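Local coordinates for protein Xaa-Pro Dipeptidase (Alteromonas macleodii, PDB 2QS8) that probably acts as a metal-dependent carboxypeptidase of the amidohydrolase superfamily, cutting peptides at their carboxyl end, and binds methionine in its active site, at residues 64-69 with 364-369; 105-110 with 335-340; 134-139 with 403-408; 248-253 with 270-275. All coordinates share one frame; numbering follows the deposited sequence.

Contact 1: residues 64-69 with 364-369; sequences GLMDMH and KLLRIE. With MG (magnesium ion), chain C.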
loop_
_atom_site.group_PDB
_atom_site.type_symbol
_atom_site.label_atom_id
_atom_site.label_comp_id
_atom_site.label_asym_id
_atom_site.label_seq_id
_atom_site.Cartn_x
_atom_site.Cartn_y
_atom_site.Cartn_z
ATOM N N GLY A 64 -46.275 4.858 4.705
ATOM C CA GLY A 64 -45.218 5.568 5.402
ATOM C C GLY A 64 -44.254 6.237 4.443
ATOM O O GLY A 64 -43.844 5.636 3.459
ATOM N N LEU A 65 -43.888 7.483 4.717
ATOM C CA LEU A 65 -42.968 8.209 3.845
ATOM C C LEU A 65 -41.490 7.853 4.097
ATOM O O LEU A 65 -41.119 7.448 5.197
ATOM C CB LEU A 65 -43.191 9.716 4.021
ATOM C CG LEU A 65 -44.631 10.171 3.725
ATOM C CD1 LEU A 65 -44.783 11.646 4.073
ATOM C CD2 LEU A 65 -44.967 9.920 2.262
HETATM N N MSE A 66 -40.665 8.014 3.067
HETATM C CA MSE A 66 -39.242 7.709 3.163
HETATM C C MSE A 66 -38.324 8.856 2.727
HETATM O O MSE A 66 -38.606 9.547 1.751
HETATM C CB MSE A 66 -38.931 6.480 2.316
HETATM C CG MSE A 66 -39.603 5.235 2.803
HETATM SE SE MSE A 66 -38.985 3.646 1.816
HETATM C CE MSE A 66 -40.600 2.540 1.910
ATOM N N ASP A 67 -37.236 9.058 3.465
ATOM C CA ASP A 67 -36.267 10.109 3.153
ATOM C C ASP A 67 -34.930 9.402 2.916
ATOM O O ASP A 67 -34.352 8.832 3.827
ATOM C CB ASP A 67 -36.159 11.100 4.324
ATOM C CG ASP A 67 -35.426 12.378 3.947
ATOM O OD1 ASP A 67 -34.524 12.323 3.086
ATOM O OD2 ASP A 67 -35.746 13.442 4.526
HETATM N N MSE A 68 -34.458 9.430 1.673
HETATM C CA MSE A 68 -33.211 8.759 1.300
HETATM C C MSE A 68 -31.922 9.479 1.719
HETATM O O MSE A 68 -30.832 9.002 1.401
HETATM C CB MSE A 68 -33.160 8.574 -0.215
HETATM C CG MSE A 68 -34.307 7.795 -0.825
HETATM SE SE MSE A 68 -34.255 6.002 -0.070
HETATM C CE MSE A 68 -32.663 5.214 -0.857
ATOM N N HIS A 69 -32.029 10.617 2.402
ATOM C CA HIS A 69 -30.821 11.357 2.759
ATOM C C HIS A 69 -30.966 12.207 4.015
ATOM O O HIS A 69 -31.343 13.379 3.948
ATOM C CB HIS A 69 -30.416 12.236 1.571
ATOM C CG HIS A 69 -29.004 12.739 1.624
ATOM N ND1 HIS A 69 -28.100 12.512 0.609
ATOM C CD2 HIS A 69 -28.361 13.501 2.539
ATOM C CE1 HIS A 69 -26.961 13.117 0.895
ATOM N NE2 HIS A 69 -27.093 13.725 2.060
ATOM N N LYS A 364 -37.704 1.003 -3.656
ATOM C CA LYS A 364 -36.909 0.282 -4.646
ATOM C C LYS A 364 -35.413 0.562 -4.449
ATOM O O LYS A 364 -34.587 -0.347 -4.524
ATOM C CB LYS A 364 -37.319 0.689 -6.066
ATOM C CG LYS A 364 -38.755 0.343 -6.430
ATOM C CD LYS A 364 -39.126 0.920 -7.789
ATOM C CE LYS A 364 -40.619 0.830 -8.028
ATOM N NZ LYS A 364 -41.020 1.613 -9.232
ATOM N N LEU A 365 -35.076 1.825 -4.200
ATOM C CA LEU A 365 -33.685 2.216 -3.977
ATOM C C LEU A 365 -33.111 1.522 -2.741
ATOM O O LEU A 365 -31.930 1.200 -2.706
ATOM C CB LEU A 365 -33.565 3.739 -3.823
ATOM C CG LEU A 365 -32.153 4.329 -3.652
ATOM C CD1 LEU A 365 -31.198 3.810 -4.733
ATOM C CD2 LEU A 365 -32.244 5.846 -3.709
ATOM N N LEU A 366 -33.953 1.293 -1.735
ATOM C CA LEU A 366 -33.521 0.616 -0.518
ATOM C C LEU A 366 -33.715 -0.896 -0.617
ATOM O O LEU A 366 -33.468 -1.616 0.343
ATOM C CB LEU A 366 -34.287 1.140 0.699
ATOM C CG LEU A 366 -33.774 2.411 1.390
ATOM C CD1 LEU A 366 -34.672 2.753 2.569
ATOM C CD2 LEU A 366 -32.345 2.204 1.883
ATOM N N ARG A 367 -34.176 -1.362 -1.779
ATOM C CA ARG A 367 -34.381 -2.790 -2.034
ATOM C C ARG A 367 -35.349 -3.437 -1.054
ATOM O O ARG A 367 -35.094 -4.528 -0.547
ATOM C CB ARG A 367 -33.029 -3.523 -1.998
ATOM C CG ARG A 367 -31.986 -2.883 -2.904
ATOM C CD ARG A 367 -30.620 -3.516 -2.777
ATOM N NE ARG A 367 -29.635 -2.827 -3.607
ATOM C CZ ARG A 367 -28.386 -3.241 -3.804
ATOM N NH1 ARG A 367 -27.945 -4.361 -3.231
ATOM N NH2 ARG A 367 -27.574 -2.525 -4.575
ATOM N N ILE A 368 -36.458 -2.755 -0.789
ATOM C CA ILE A 368 -37.470 -3.277 0.121
ATOM C C ILE A 368 -38.886 -3.080 -0.424
ATOM O O ILE A 368 -39.865 -3.162 0.321
ATOM C CB ILE A 368 -37.369 -2.620 1.513
ATOM C CG1 ILE A 368 -37.349 -1.100 1.377
ATOM C CG2 ILE A 368 -36.140 -3.112 2.227
ATOM C CD1 ILE A 368 -37.412 -0.389 2.709
ATOM N N GLU A 369 -38.987 -2.853 -1.730
ATOM C CA GLU A 369 -40.279 -2.627 -2.372
ATOM C C GLU A 369 -41.249 -3.797 -2.261
ATOM O O GLU A 369 -42.440 -3.635 -2.483
ATOM C CB GLU A 369 -40.103 -2.286 -3.858
ATOM C CG GLU A 369 -39.591 -3.438 -4.700
ATOM C CD GLU A 369 -38.081 -3.450 -4.820
ATOM O OE1 GLU A 369 -37.394 -3.139 -3.818
ATOM O OE2 GLU A 369 -37.583 -3.780 -5.918
HETATM MG MG MG C . -25.445 15.004 3.257
#
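Met68 and Leu366 run alongside each other, pointing opposite ways, with Met68 SE 3.9 Å from Leu366 CG. Both methionines of segment 64-69 are present as selenomethionine. Met68 folds rather than reaches: bends at chi2 (-62°) and chi3 (-70°) curl its end back against the last helical turn of 364-369. Its methyl is modelled implausibly close to Leu365, so the exact placing there is doubtful. Two residues earlier, Met66 extends more fully and touches loosely, its SE 4.5 Å from Leu366 CD1 and its CE 4.4 Å from Ile368 CD1. No hydrogen bond crosses between the segments; the join is apolar and mostly buried.

The leucines sit where helix 360-365 ends. Arg367, with positive phi, closes it in a Schellman motif, Arg367 N bonding to Lys364 O at 3.0 Å. On the strand side the chain turns a corner at Met68, and Asp67 OD1 takes the backbone N of His69 (3.1 Å) in an Asx turn. The other carboxylate oxygen of Asp67 bonds Thr327. Past this corner His69 NE2 binds the magnesium ion at 2.4 Å, while its ND1 bonds Glu254, which should fix the rotation of the ring. His71 and Asp328 belong to the same metal site. The His-X-His pair at the end of the first barrel strand is a signature of the amidohydrolase TIM barrel.

Contact 2: residues 105-110 with 335-340; sequences SGFTTV and GTNWKE
At the end of barrel strand 107-112 where the chain enters it, away from the metal, Phe107 and Asn337 join the strand to the turn leading into helix 339-346. The ring approaches obliquely: Phe107 CE1 lies 3.6 Å and CZ 3.9 Å from Asn337 CB, an aliphatic touch. Phe107 gets there with CG anti to its carbonyl carbon (chi1 -69°), and its ring also meets that of Phe325.

Next to this apolar touch a water ties the two segments together. It accepts from Trp338 N at 2.6 Å and donates to Ser105 OG at 3.2 Å, with a weak third bond to Gly335 O. The Ser105 hydroxyl also bonds Thr102 O in the preceding helix, which is likely to steady it beside the water. The water sits at the edge of the Trp338 indole, in its plane, while Lys339 CG lies over the centre of one ring face, 3.5 Å above it.

Gly106 turns the chain out of helix 88-104 through a Schellman motif, with a phi of 115° at which a side chain would jam against the carbonyl before it. In segment 335-340, Lys339 N bonds to Thr336 O at 3.1 Å near the start of helix 339-346, whose Glu340 bonds Ser279 and Ile278 N. The contact thus joins two turns, one from helix 88-104 into strand 107-112 and one before helix 339-346, within the alternating strands and helices of the amidohydrolase TIM barrel.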
loop_
_atom_site.group_PDB
_atom_site.type_symbol
_atom_site.label_atom_id
_atom_site.label_comp_id
_atom_site.label_asym_id
_atom_site.label_seq_id
_atom_site.Cartn_x
_atom_site.Cartn_y
_atom_site.Cartn_z
ATOM N N SER A 105 -43.268 13.126 12.034
ATOM C CA SER A 105 -43.757 13.952 10.935
ATOM C C SER A 105 -44.264 13.097 9.760
ATOM O O SER A 105 -44.705 13.624 8.737
ATOM C CB SER A 105 -42.661 14.910 10.455
ATOM O OG SER A 105 -41.694 14.248 9.656
ATOM N N GLY A 106 -44.195 11.779 9.912
ATOM C CA GLY A 106 -44.666 10.903 8.855
ATOM C C GLY A 106 -43.641 10.023 8.150
ATOM O O GLY A 106 -44.020 9.170 7.348
ATOM N N PHE A 107 -42.356 10.216 8.422
ATOM C CA PHE A 107 -41.344 9.386 7.773
ATOM C C PHE A 107 -40.997 8.172 8.627
ATOM O O PHE A 107 -40.276 8.267 9.620
ATOM C CB PHE A 107 -40.104 10.216 7.440
ATOM C CG PHE A 107 -40.348 11.227 6.358
ATOM C CD1 PHE A 107 -41.064 12.391 6.623
ATOM C CD2 PHE A 107 -39.923 10.989 5.057
ATOM C CE1 PHE A 107 -41.354 13.295 5.604
ATOM C CE2 PHE A 107 -40.210 11.885 4.041
ATOM C CZ PHE A 107 -40.927 13.042 4.315
ATOM N N THR A 108 -41.535 7.030 8.211
ATOM C CA THR A 108 -41.356 5.764 8.907
ATOM C C THR A 108 -40.075 5.026 8.520
ATOM O O THR A 108 -39.634 4.117 9.215
ATOM C CB THR A 108 -42.583 4.858 8.657
ATOM O OG1 THR A 108 -42.860 4.793 7.251
ATOM C CG2 THR A 108 -43.798 5.404 9.408
ATOM N N THR A 109 -39.480 5.409 7.402
ATOM C CA THR A 109 -38.244 4.786 6.973
ATOM C C THR A 109 -37.324 5.872 6.435
ATOM O O THR A 109 -37.774 6.759 5.712
ATOM C CB THR A 109 -38.469 3.725 5.852
ATOM O OG1 THR A 109 -39.297 2.666 6.335
ATOM C CG2 THR A 109 -37.132 3.119 5.415
ATOM N N VAL A 110 -36.046 5.812 6.803
ATOM C CA VAL A 110 -35.071 6.781 6.318
ATOM C C VAL A 110 -33.749 6.093 6.018
ATOM O O VAL A 110 -33.459 5.020 6.542
ATOM C CB VAL A 110 -34.789 7.924 7.348
ATOM C CG1 VAL A 110 -36.060 8.707 7.634
ATOM C CG2 VAL A 110 -34.228 7.349 8.644
ATOM N N GLY A 335 -37.274 17.309 10.721
ATOM C CA GLY A 335 -38.698 17.479 10.939
ATOM C C GLY A 335 -39.347 18.399 9.917
ATOM O O GLY A 335 -40.574 18.499 9.840
ATOM N N THR A 336 -38.534 19.082 9.127
ATOM C CA THR A 336 -39.061 19.974 8.102
ATOM C C THR A 336 -38.963 19.269 6.743
ATOM O O THR A 336 -39.048 19.895 5.683
ATOM C CB THR A 336 -38.261 21.297 8.059
ATOM O OG1 THR A 336 -36.902 21.028 7.679
ATOM C CG2 THR A 336 -38.298 21.975 9.441
ATOM N N ASN A 337 -38.785 17.955 6.800
ATOM C CA ASN A 337 -38.642 17.133 5.601
ATOM C C ASN A 337 -39.740 17.389 4.566
ATOM O O ASN A 337 -39.475 17.401 3.361
ATOM C CB ASN A 337 -38.636 15.654 5.987
ATOM C CG ASN A 337 -37.643 15.340 7.104
ATOM O OD1 ASN A 337 -36.621 14.679 6.881
ATOM N ND2 ASN A 337 -37.940 15.812 8.311
ATOM N N TRP A 338 -40.963 17.611 5.042
ATOM C CA TRP A 338 -42.104 17.840 4.153
ATOM C C TRP A 338 -41.915 18.944 3.109
ATOM O O TRP A 338 -42.458 18.847 2.000
ATOM C CB TRP A 338 -43.362 18.135 4.969
ATOM C CG TRP A 338 -43.268 19.392 5.779
ATOM C CD1 TRP A 338 -42.772 19.520 7.042
ATOM C CD2 TRP A 338 -43.652 20.707 5.365
ATOM N NE1 TRP A 338 -42.826 20.832 7.446
ATOM C CE2 TRP A 338 -43.367 21.583 6.437
ATOM C CE3 TRP A 338 -44.222 21.230 4.198
ATOM C CZ2 TRP A 338 -43.618 22.957 6.370
ATOM C CZ3 TRP A 338 -44.474 22.595 4.129
ATOM C CH2 TRP A 338 -44.174 23.444 5.214
ATOM N N LYS A 339 -41.155 19.985 3.457
ATOM C CA LYS A 339 -40.917 21.100 2.543
ATOM C C LYS A 339 -40.350 20.643 1.201
ATOM O O LYS A 339 -40.560 21.302 0.177
ATOM C CB LYS A 339 -39.965 22.114 3.177
ATOM C CG LYS A 339 -40.498 22.723 4.453
ATOM C CD LYS A 339 -39.530 23.748 5.014
ATOM C CE LYS A 339 -40.022 24.314 6.334
ATOM N NZ LYS A 339 -39.097 25.372 6.824
ATOM N N GLU A 340 -39.633 19.520 1.213
ATOM C CA GLU A 340 -39.051 18.965 -0.002
ATOM C C GLU A 340 -40.139 18.686 -1.054
ATOM O O GLU A 340 -39.908 18.855 -2.255
ATOM C CB GLU A 340 -38.290 17.675 0.331
ATOM C CG GLU A 340 -37.526 17.019 -0.824
ATOM C CD GLU A 340 -36.334 17.835 -1.318
ATOM O OE1 GLU A 340 -35.948 18.817 -0.645
ATOM O OE2 GLU A 340 -35.777 17.483 -2.385
HETATM O O HOH W 1 -41.566 16.494 7.341
#

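Contact 3: residues 134-139 with 403-408; sequences GPRIFA and VIKDGL
Swung away from its own backbone N (chi1 175°) and extended beyond CG, Lys405 spans the gap to segment 134-139 and sets NZ 2.8 Å from Gly134 O, a hydrogen bond that ties a buried ammonium group to the backbone. Arg136 comes the other way: its chain is straight from CG to NE, then a twist about the CD-NE bond (chi4 -76°) brings the guanidinium edge up to Asp406. The two long chains pass with Arg136 CG 3.9 Å from Lys405 CE.

Arg136 NH2 donates almost straight to Asp406 OD1 at 2.9 Å, a salt bridge. The oxygen lies in the guanidinium plane, at its edge, yet the carboxylate is turned 69° against that plane and is met on its anti side, so a single N-H carries the bond rather than a flat pair. A water donates to the same OD1 at 3.0 Å and is held weakly by Arg136 NH1. Asp382 completes the cluster, forming a salt bridge to Arg136 NE and accepting from Asp406 N. Replacing Arg136 with an alanine would probably leave Asp382 and Asp406 as two neighbouring carboxylates without their shared positive partner.

Asp406 is displayed by a type I' turn closed by Lys405 N to Leu408 O (2.8 Å) and Leu408 N to Lys405 O (3.0 Å). This is the tight two-residue beta hairpin of strands 400-405 and 408-411, here joining the small beta domain typical of amidohydrolases to barrel strand 136-139.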
loop_
_atom_site.group_PDB
_atom_site.type_symbol
_atom_site.label_atom_id
_atom_site.label_comp_id
_atom_site.label_asym_id
_atom_site.label_seq_id
_atom_site.Cartn_x
_atom_site.Cartn_y
_atom_site.Cartn_z
ATOM N N GLY A 134 -38.772 5.258 16.769
ATOM C CA GLY A 134 -38.104 5.927 15.667
ATOM C C GLY A 134 -38.457 5.263 14.345
ATOM O O GLY A 134 -39.213 4.299 14.309
ATOM N N PRO A 135 -37.915 5.761 13.233
ATOM C CA PRO A 135 -38.208 5.174 11.928
ATOM C C PRO A 135 -37.321 3.962 11.672
ATOM O O PRO A 135 -36.446 3.646 12.475
ATOM C CB PRO A 135 -37.895 6.316 10.979
ATOM C CG PRO A 135 -36.655 6.904 11.624
ATOM C CD PRO A 135 -37.007 6.916 13.103
ATOM N N ARG A 136 -37.568 3.267 10.569
ATOM C CA ARG A 136 -36.733 2.129 10.199
ATOM C C ARG A 136 -35.500 2.815 9.614
ATOM O O ARG A 136 -35.618 3.611 8.681
ATOM C CB ARG A 136 -37.404 1.272 9.125
ATOM C CG ARG A 136 -38.643 0.528 9.588
ATOM C CD ARG A 136 -39.365 -0.136 8.413
ATOM N NE ARG A 136 -40.696 -0.590 8.807
ATOM C CZ ARG A 136 -40.942 -1.669 9.544
ATOM N NH1 ARG A 136 -39.945 -2.433 9.975
ATOM N NH2 ARG A 136 -42.184 -1.975 9.870
ATOM N N ILE A 137 -34.330 2.524 10.167
ATOM C CA ILE A 137 -33.116 3.166 9.692
ATOM C C ILE A 137 -32.177 2.257 8.917
ATOM O O ILE A 137 -31.883 1.145 9.335
ATOM C CB ILE A 137 -32.310 3.773 10.863
ATOM C CG1 ILE A 137 -33.158 4.813 11.609
ATOM C CG2 ILE A 137 -31.018 4.404 10.332
ATOM C CD1 ILE A 137 -32.439 5.447 12.804
ATOM N N PHE A 138 -31.716 2.751 7.776
ATOM C CA PHE A 138 -30.760 2.045 6.946
ATOM C C PHE A 138 -29.581 3.009 6.879
ATOM O O PHE A 138 -29.663 4.100 6.296
ATOM C CB PHE A 138 -31.364 1.744 5.584
ATOM C CG PHE A 138 -32.491 0.753 5.647
ATOM C CD1 PHE A 138 -33.805 1.176 5.755
ATOM C CD2 PHE A 138 -32.232 -0.618 5.631
ATOM C CE1 PHE A 138 -34.845 0.258 5.844
ATOM C CE2 PHE A 138 -33.278 -1.549 5.719
ATOM C CZ PHE A 138 -34.581 -1.104 5.824
ATOM N N ALA A 139 -28.484 2.600 7.507
ATOM C CA ALA A 139 -27.310 3.446 7.621
ATOM C C ALA A 139 -26.104 3.081 6.783
ATOM O O ALA A 139 -25.882 1.919 6.440
ATOM C CB ALA A 139 -26.914 3.530 9.077
ATOM N N VAL A 403 -49.351 8.190 12.671
ATOM C CA VAL A 403 -48.208 7.432 12.201
ATOM C C VAL A 403 -48.277 6.026 12.762
ATOM O O VAL A 403 -48.276 5.840 13.980
ATOM C CB VAL A 403 -46.870 8.082 12.642
ATOM C CG1 VAL A 403 -45.695 7.254 12.141
ATOM C CG2 VAL A 403 -46.782 9.509 12.122
ATOM N N ILE A 404 -48.352 5.049 11.862
ATOM C CA ILE A 404 -48.395 3.641 12.236
ATOM C C ILE A 404 -47.174 2.963 11.641
ATOM O O ILE A 404 -46.880 3.124 10.462
ATOM C CB ILE A 404 -49.657 2.936 11.696
ATOM C CG1 ILE A 404 -50.909 3.613 12.272
ATOM C CG2 ILE A 404 -49.630 1.468 12.083
ATOM C CD1 ILE A 404 -52.229 3.088 11.724
ATOM N N LYS A 405 -46.462 2.210 12.462
ATOM C CA LYS A 405 -45.268 1.528 11.995
ATOM C C LYS A 405 -45.277 0.097 12.495
ATOM O O LYS A 405 -45.427 -0.151 13.690
ATOM C CB LYS A 405 -44.024 2.245 12.512
ATOM C CG LYS A 405 -42.715 1.546 12.183
ATOM C CD LYS A 405 -41.644 1.997 13.164
ATOM C CE LYS A 405 -40.378 1.192 13.037
ATOM N NZ LYS A 405 -39.458 1.531 14.147
ATOM N N ASP A 406 -45.121 -0.836 11.560
ATOM C CA ASP A 406 -45.122 -2.257 11.866
ATOM C C ASP A 406 -46.428 -2.670 12.545
ATOM O O ASP A 406 -46.434 -3.482 13.471
ATOM C CB ASP A 406 -43.923 -2.602 12.757
ATOM C CG ASP A 406 -43.373 -3.989 12.484
ATOM O OD1 ASP A 406 -43.102 -4.304 11.298
ATOM O OD2 ASP A 406 -43.200 -4.759 13.452
ATOM N N GLY A 407 -47.536 -2.102 12.078
ATOM C CA GLY A 407 -48.831 -2.434 12.644
ATOM C C GLY A 407 -49.147 -1.800 13.986
ATOM O O GLY A 407 -50.182 -2.107 14.578
ATOM N N LEU A 408 -48.265 -0.929 14.480
ATOM C CA LEU A 408 -48.495 -0.259 15.764
ATOM C C LEU A 408 -48.689 1.245 15.592
ATOM O O LEU A 408 -48.003 1.891 14.798
ATOM C CB LEU A 408 -47.344 -0.532 16.736
ATOM C CG LEU A 408 -47.390 -1.830 17.561
ATOM C CD1 LEU A 408 -47.541 -3.050 16.662
ATOM C CD2 LEU A 408 -46.112 -1.938 18.379
HETATM O O HOH W 2 -40.338 -5.555 11.049
#

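Contact 4: residues 248-253 with 270-275; sequences AGVDSI and NGTYYV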
loop_
_atom_site.group_PDB
_atom_site.type_symbol
_atom_site.label_atom_id
_atom_site.label_comp_id
_atom_site.label_asym_id
_atom_site.label_seq_id
_atom_site.Cartn_x
_atom_site.Cartn_y
_atom_site.Cartn_z
ATOM N N ALA A 248 -19.732 3.590 -12.992
ATOM C CA ALA A 248 -19.238 2.511 -12.137
ATOM C C ALA A 248 -20.383 1.619 -11.667
ATOM O O ALA A 248 -20.166 0.462 -11.298
ATOM C CB ALA A 248 -18.478 3.078 -10.932
ATOM N N GLY A 249 -21.595 2.168 -11.668
ATOM C CA GLY A 249 -22.755 1.391 -11.268
ATOM C C GLY A 249 -23.339 1.662 -9.894
ATOM O O GLY A 249 -23.985 0.786 -9.321
ATOM N N VAL A 250 -23.133 2.862 -9.362
ATOM C CA VAL A 250 -23.667 3.178 -8.047
ATOM C C VAL A 250 -25.199 3.221 -8.120
ATOM O O VAL A 250 -25.767 3.349 -9.200
ATOM C CB VAL A 250 -23.100 4.515 -7.506
ATOM C CG1 VAL A 250 -21.591 4.438 -7.448
ATOM C CG2 VAL A 250 -23.526 5.673 -8.386
ATOM N N ASP A 251 -25.858 3.098 -6.967
ATOM C CA ASP A 251 -27.313 3.090 -6.894
ATOM C C ASP A 251 -27.973 4.462 -6.956
ATOM O O ASP A 251 -29.066 4.607 -7.509
ATOM C CB ASP A 251 -27.752 2.359 -5.626
ATOM C CG ASP A 251 -27.299 0.917 -5.614
ATOM O OD1 ASP A 251 -27.967 0.078 -6.254
ATOM O OD2 ASP A 251 -26.257 0.624 -4.988
ATOM N N SER A 252 -27.317 5.472 -6.403
ATOM C CA SER A 252 -27.899 6.800 -6.419
ATOM C C SER A 252 -26.886 7.941 -6.346
ATOM O O SER A 252 -25.788 7.800 -5.801
ATOM C CB SER A 252 -28.910 6.933 -5.271
ATOM O OG SER A 252 -28.283 6.792 -4.010
ATOM N N ILE A 253 -27.277 9.066 -6.933
ATOM C CA ILE A 253 -26.474 10.271 -6.938
ATOM C C ILE A 253 -27.226 11.276 -6.061
ATOM O O ILE A 253 -28.418 11.518 -6.270
ATOM C CB ILE A 253 -26.343 10.862 -8.358
ATOM C CG1 ILE A 253 -25.559 9.912 -9.274
ATOM C CG2 ILE A 253 -25.692 12.228 -8.281
ATOM C CD1 ILE A 253 -24.167 9.583 -8.782
ATOM N N ASN A 270 -28.291 3.264 -16.920
ATOM C CA ASN A 270 -27.862 2.408 -15.820
ATOM C C ASN A 270 -28.933 2.265 -14.738
ATOM O O ASN A 270 -28.767 1.498 -13.797
ATOM C CB ASN A 270 -26.573 2.962 -15.195
ATOM C CG ASN A 270 -25.374 2.875 -16.135
ATOM O OD1 ASN A 270 -24.879 1.790 -16.430
ATOM N ND2 ASN A 270 -24.910 4.023 -16.608
ATOM N N GLY A 271 -30.027 3.008 -14.883
ATOM C CA GLY A 271 -31.098 2.954 -13.902
ATOM C C GLY A 271 -30.670 3.483 -12.543
ATOM O O GLY A 271 -31.003 2.904 -11.512
ATOM N N THR A 272 -29.930 4.587 -12.542
ATOM C CA THR A 272 -29.449 5.188 -11.299
ATOM C C THR A 272 -30.492 6.145 -10.733
ATOM O O THR A 272 -31.125 6.872 -11.487
ATOM C CB THR A 272 -28.159 5.991 -11.536
ATOM O OG1 THR A 272 -27.304 5.283 -12.447
ATOM C CG2 THR A 272 -27.431 6.199 -10.213
ATOM N N TYR A 273 -30.670 6.150 -9.415
ATOM C CA TYR A 273 -31.637 7.050 -8.783
ATOM C C TYR A 273 -31.057 8.424 -8.452
ATOM O O TYR A 273 -29.907 8.534 -8.037
ATOM C CB TYR A 273 -32.204 6.433 -7.501
ATOM C CG TYR A 273 -33.444 5.590 -7.722
ATOM C CD1 TYR A 273 -33.351 4.209 -7.938
ATOM C CD2 TYR A 273 -34.713 6.175 -7.724
ATOM C CE1 TYR A 273 -34.501 3.428 -8.142
ATOM C CE2 TYR A 273 -35.869 5.409 -7.930
ATOM C CZ TYR A 273 -35.760 4.037 -8.133
ATOM O OH TYR A 273 -36.909 3.294 -8.300
ATOM N N TYR A 274 -31.865 9.467 -8.656
ATOM C CA TYR A 274 -31.464 10.837 -8.365
ATOM C C TYR A 274 -32.178 11.328 -7.098
ATOM O O TYR A 274 -33.401 11.364 -7.049
ATOM C CB TYR A 274 -31.806 11.769 -9.537
ATOM C CG TYR A 274 -31.488 13.240 -9.286
ATOM C CD1 TYR A 274 -32.262 14.248 -9.855
ATOM C CD2 TYR A 274 -30.403 13.617 -8.498
ATOM C CE1 TYR A 274 -31.963 15.595 -9.644
ATOM C CE2 TYR A 274 -30.096 14.956 -8.284
ATOM C CZ TYR A 274 -30.878 15.938 -8.860
ATOM O OH TYR A 274 -30.573 17.264 -8.647
ATOM N N VAL A 275 -31.400 11.692 -6.079
ATOM C CA VAL A 275 -31.925 12.202 -4.809
ATOM C C VAL A 275 -31.495 13.674 -4.784
ATOM O O VAL A 275 -30.386 14.005 -4.375
ATOM C CB VAL A 275 -31.302 11.461 -3.623
ATOM C CG1 VAL A 275 -31.972 11.874 -2.342
ATOM C CG2 VAL A 275 -31.417 9.983 -3.831
HETATM O O HOH W 3 -25.212 3.677 -11.885
#
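Thr272 turns its two branches to different tasks over segment 248-253. Its CG2, anti to the backbone N, lies on the carbonyls, 3.5 Å from Val250 O, while OG1 reaches a water at 2.7 Å that in turn donates to Val250 O.

Beyond it the chains run parallel. Ser252 and Tyr273 point to one face of the sheet, their CB atoms 4.0 Å apart; from there the Tyr273 ring leads away to Glu361, and Ser252 OG bonds Glu254 and Arg111. Ile253 and Tyr274 occupy the other face, where the Tyr274 ring comes edge-on to the backbone, CD2 3.6 Å from Ile253 O and that oxygen in the ring plane. Its hydroxyl bonds His255 O, so the far end of the ring is held while CD2 rests beside the Ile253 carbonyl.

Three backbone bonds knit the strands: Tyr273 N to Asp251 O at 2.9 Å, Ile253 N to Tyr273 O at 2.9 Å, and Val275 N to Ile253 O at 3.0 Å. The last two donors come in nearly along the C=O axis, the first at a tilt.

Gly271, with positive phi, ends helix 261-270 in a Schellman motif and turns the chain into its strand. Strand 252-253, that helix and strand 273-275 make one beta-alpha-beta crossover, the repeating unit of the TIM barrel.

Contacts 1, 2 and 3 meet on one sheet, where strands 60-67, 107-112 and 136-139 lie side by side; their centres are each about 12 Å apart. Probable backbone bonds stitch them, Leu65 N to Gly106 O at 3.1 Å between contacts 1 and 2, and Val110 N to Arg136 O at 2.9 Å between contacts 2 and 3. Contact 4 joins through contact 1, by the salt bridge of Arg367 NH2 with Asp251 OD1 at 3.1 Å and by Leu365 packing on Tyr273. Contact 1 carries a magnesium ligand itself; the side chain of Tyr274 in contact 4 lies about 9 Å from the bound methionine. Contact 3 is about 25 Å from contact 4, centre to centre, across the chain's middle.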